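Local coordinates for protein K5 lyase (Enterobacteria phage k1-5, PDB 2X3H) that probably cleaves the K5 capsular polysaccharide of its bacterial host by lyase chemistry, acting as a trimeric tail spike of the phage, at residues N301-S311 with V329-C338. Residues are numbered along the deposited sequence; the frame is centred on the assembly and turned at random.
Sequences NLISDVLVDYS and VINNVLMSGC
Val308 and Met335 lie side by side on the inner face of two parallel strands, 302-309 and 329-336, and illustrate how successive coils of a solenoid stack in register. Val308 CG1 presses on Met335 CB at 3.5 Å, tighter than usual. With its first two torsions near 180°, the Met335 chain runs out straight and carries CE to 3.9 Å from Tyr310 CE2, a Met-aromatic contact; Cys338 SG approaches the same ring obliquely, 3.7 Å from Tyr310 CD2. Ile303 beside Ile330 and Val306 beside Val333 continue this apolar core, like on like. Nine backbone hydrogen bonds join segments 301-311 and 329-338, continuing through Asp305 and Asn332, both at positive phi, where consecutive N-H groups, Asp305 N and Val306 N, are used. Their carboxylate and amide lie side by side, planes 8° apart, while Asp305 OD2 bonds Ser304 OG of the second subunit. At the wetter end, a water bridges Ser336 OG and Asp309 OD1, donating to the latter at 2.6 Å. Asp309 OD1 also receives Ser311 N in an Asx turn beside exposed Ser311, and OD2 bonds Tyr250 OH of the second subunit. Such in-register rungs characterise the right-handed parallel beta-helix, here assembled into a trimeric phage tail spike.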
loop_
_atom_site.group_PDB
_atom_site.type_symbol
_atom_site.label_atom_id
_atom_site.label_comp_id
_atom_site.label_asym_id
_atom_site.label_seq_id
_atom_site.Cartn_x
_atom_site.Cartn_y
_atom_site.Cartn_z
ATOM N N ASN A 301 8.232 12.141 3.173
ATOM C CA ASN A 301 8.116 10.819 3.765
ATOM C C ASN A 301 6.901 10.127 3.202
ATOM O O ASN A 301 5.902 10.782 2.915
ATOM C CB ASN A 301 7.981 10.908 5.287
ATOM C CG ASN A 301 9.172 11.595 5.932
ATOM O OD1 ASN A 301 10.283 11.037 5.965
ATOM N ND2 ASN A 301 8.959 12.806 6.435
ATOM N N LEU A 302 7.009 8.812 3.037
ATOM C CA LEU A 302 5.898 7.993 2.546
ATOM C C LEU A 302 5.478 7.079 3.680
ATOM O O LEU A 302 6.235 6.198 4.090
ATOM C CB LEU A 302 6.336 7.170 1.332
ATOM C CG LEU A 302 5.306 6.242 0.675
ATOM C CD1 LEU A 302 3.969 6.894 0.456
ATOM C CD2 LEU A 302 5.864 5.689 -0.647
ATOM N N ILE A 303 4.282 7.334 4.204
ATOM C CA ILE A 303 3.734 6.565 5.322
ATOM C C ILE A 303 2.543 5.764 4.797
ATOM O O ILE A 303 1.632 6.326 4.180
ATOM C CB ILE A 303 3.297 7.506 6.437
ATOM C CG1 ILE A 303 4.525 8.247 6.991
ATOM C CG2 ILE A 303 2.516 6.744 7.508
ATOM C CD1 ILE A 303 4.195 9.504 7.722
ATOM N N SER A 304 2.548 4.455 5.022
ATOM C CA SER A 304 1.606 3.593 4.303
ATOM C C SER A 304 1.076 2.455 5.165
ATOM O O SER A 304 1.861 1.728 5.768
ATOM C CB SER A 304 2.292 3.043 3.047
ATOM O OG SER A 304 1.411 2.241 2.283
ATOM N N ASP A 305 -0.252 2.305 5.202
ATOM C CA ASP A 305 -0.935 1.179 5.896
ATOM C C ASP A 305 -0.834 1.304 7.420
ATOM O O ASP A 305 0.025 0.697 8.059
ATOM C CB ASP A 305 -0.453 -0.189 5.385
ATOM C CG ASP A 305 -0.851 -0.442 3.937
ATOM O OD1 ASP A 305 -1.824 0.174 3.476
ATOM O OD2 ASP A 305 -0.184 -1.256 3.262
ATOM N N VAL A 306 -1.718 2.126 7.964
ATOM C CA VAL A 306 -1.744 2.475 9.385
ATOM C C VAL A 306 -3.097 2.081 9.958
ATOM O O VAL A 306 -4.131 2.600 9.517
ATOM C CB VAL A 306 -1.530 3.989 9.584
ATOM C CG1 VAL A 306 -1.612 4.362 11.074
ATOM C CG2 VAL A 306 -0.192 4.436 8.941
ATOM N N LEU A 307 -3.101 1.137 10.906
ATOM C CA LEU A 307 -4.360 0.668 11.484
ATOM C C LEU A 307 -4.371 1.132 12.928
ATOM O O LEU A 307 -3.448 0.836 13.690
ATOM C CB LEU A 307 -4.475 -0.865 11.406
ATOM C CG LEU A 307 -5.848 -1.463 11.737
ATOM C CD1 LEU A 307 -5.904 -2.853 11.150
ATOM C CD2 LEU A 307 -6.134 -1.496 13.252
ATOM N N VAL A 308 -5.409 1.862 13.309
ATOM C CA VAL A 308 -5.468 2.389 14.675
ATOM C C VAL A 308 -6.838 2.151 15.299
ATOM O O VAL A 308 -7.866 2.390 14.671
ATOM C CB VAL A 308 -5.000 3.874 14.751
ATOM C CG1 VAL A 308 -5.781 4.743 13.817
ATOM C CG2 VAL A 308 -5.049 4.418 16.192
ATOM N N ASP A 309 -6.838 1.613 16.520
ATOM C CA ASP A 309 -8.067 1.404 17.290
ATOM C C ASP A 309 -7.987 2.185 18.589
ATOM O O ASP A 309 -6.939 2.194 19.228
ATOM C CB ASP A 309 -8.248 -0.071 17.618
ATOM C CG ASP A 309 -9.451 -0.328 18.525
ATOM O OD1 ASP A 309 -10.505 0.292 18.289
ATOM O OD2 ASP A 309 -9.339 -1.157 19.460
ATOM N N TYR A 310 -9.087 2.832 18.963
ATOM C CA TYR A 310 -9.174 3.567 20.235
ATOM C C TYR A 310 -10.228 2.985 21.203
ATOM O O TYR A 310 -10.504 3.590 22.242
ATOM C CB TYR A 310 -9.501 5.046 19.966
ATOM C CG TYR A 310 -8.284 5.865 19.578
ATOM C CD1 TYR A 310 -7.425 6.360 20.545
ATOM C CD2 TYR A 310 -7.976 6.114 18.242
ATOM C CE1 TYR A 310 -6.298 7.095 20.203
ATOM C CE2 TYR A 310 -6.864 6.854 17.893
ATOM C CZ TYR A 310 -6.016 7.336 18.879
ATOM O OH TYR A 310 -4.884 8.079 18.567
ATOM N N SER A 311 -10.805 1.837 20.857
ATOM C CA SER A 311 -11.956 1.286 21.609
ATOM C C SER A 311 -11.711 1.075 23.100
ATOM O O SER A 311 -12.663 1.082 23.883
ATOM C CB SER A 311 -12.444 -0.021 20.985
ATOM O OG SER A 311 -11.486 -1.043 21.154
ATOM N N VAL A 329 3.251 11.827 2.128
ATOM C CA VAL A 329 2.156 11.000 1.643
ATOM C C VAL A 329 1.755 10.085 2.779
ATOM O O VAL A 329 2.604 9.403 3.351
ATOM C CB VAL A 329 2.611 10.130 0.447
ATOM C CG1 VAL A 329 1.539 9.066 0.092
ATOM C CG2 VAL A 329 2.965 11.011 -0.749
ATOM N N ILE A 330 0.471 10.076 3.115
ATOM C CA ILE A 330 -0.026 9.253 4.210
ATOM C C ILE A 330 -1.135 8.389 3.609
ATOM O O ILE A 330 -2.241 8.861 3.374
ATOM C CB ILE A 330 -0.568 10.145 5.356
ATOM C CG1 ILE A 330 0.535 11.069 5.888
ATOM C CG2 ILE A 330 -1.164 9.304 6.480
ATOM C CD1 ILE A 330 0.005 12.392 6.391
ATOM N N ASN A 331 -0.824 7.125 3.333
ATOM C CA ASN A 331 -1.758 6.264 2.609
ATOM C C ASN A 331 -2.413 5.220 3.513
ATOM O O ASN A 331 -1.746 4.567 4.313
ATOM C CB ASN A 331 -1.059 5.590 1.411
ATOM C CG ASN A 331 -2.057 5.092 0.344
ATOM O OD1 ASN A 331 -2.122 3.902 0.060
ATOM N ND2 ASN A 331 -2.831 6.003 -0.239
ATOM N N ASN A 332 -3.728 5.099 3.395
ATOM C CA ASN A 332 -4.503 4.047 4.060
ATOM C C ASN A 332 -4.432 4.090 5.583
ATOM O O ASN A 332 -3.881 3.182 6.208
ATOM C CB ASN A 332 -4.074 2.662 3.564
ATOM C CG ASN A 332 -4.432 2.421 2.117
ATOM O OD1 ASN A 332 -3.864 1.533 1.478
ATOM N ND2 ASN A 332 -5.353 3.209 1.592
ATOM N N VAL A 333 -5.004 5.140 6.166
ATOM C CA VAL A 333 -5.193 5.226 7.613
ATOM C C VAL A 333 -6.589 4.700 7.946
ATOM O O VAL A 333 -7.593 5.331 7.613
ATOM C CB VAL A 333 -5.069 6.668 8.130
ATOM C CG1 VAL A 333 -5.153 6.701 9.651
ATOM C CG2 VAL A 333 -3.757 7.292 7.649
ATOM N N LEU A 334 -6.650 3.547 8.594
ATOM C CA LEU A 334 -7.920 2.962 9.010
ATOM C C LEU A 334 -8.042 3.180 10.513
ATOM O O LEU A 334 -7.256 2.636 11.292
ATOM C CB LEU A 334 -7.942 1.472 8.651
ATOM C CG LEU A 334 -9.130 0.610 9.111
ATOM C CD1 LEU A 334 -10.447 1.344 9.180
ATOM C CD2 LEU A 334 -9.228 -0.715 8.332
ATOM N N MET A 335 -9.001 4.004 10.916
ATOM C CA MET A 335 -9.159 4.325 12.335
ATOM C C MET A 335 -10.564 3.969 12.829
ATOM O O MET A 335 -11.561 4.221 12.152
ATOM C CB MET A 335 -8.846 5.808 12.564
ATOM C CG MET A 335 -9.008 6.301 14.007
ATOM S SD MET A 335 -8.243 7.921 14.128
ATOM C CE MET A 335 -9.197 8.724 15.417
ATOM N N SER A 336 -10.640 3.372 14.015
ATOM C CA SER A 336 -11.939 3.028 14.566
ATOM C C SER A 336 -11.901 3.102 16.082
ATOM O O SER A 336 -10.859 3.377 16.660
ATOM C CB SER A 336 -12.370 1.638 14.096
ATOM O OG SER A 336 -11.580 0.626 14.692
ATOM N N GLY A 337 -13.047 2.879 16.724
ATOM C CA GLY A 337 -13.083 2.857 18.185
ATOM C C GLY A 337 -13.267 4.203 18.854
ATOM O O GLY A 337 -12.990 4.346 20.053
ATOM N N CYS A 338 -13.740 5.197 18.102
ATOM C CA CYS A 338 -14.046 6.513 18.656
ATOM C C CYS A 338 -15.527 6.833 18.513
ATOM O O CYS A 338 -15.978 7.218 17.412
ATOM C CB CYS A 338 -13.260 7.615 17.924
ATOM S SG CYS A 338 -11.469 7.437 17.945
HETATM O O HOH W 1 -9.308 0.182 13.314
HETATM O O HOH W 2 -12.295 -0.965 16.825
#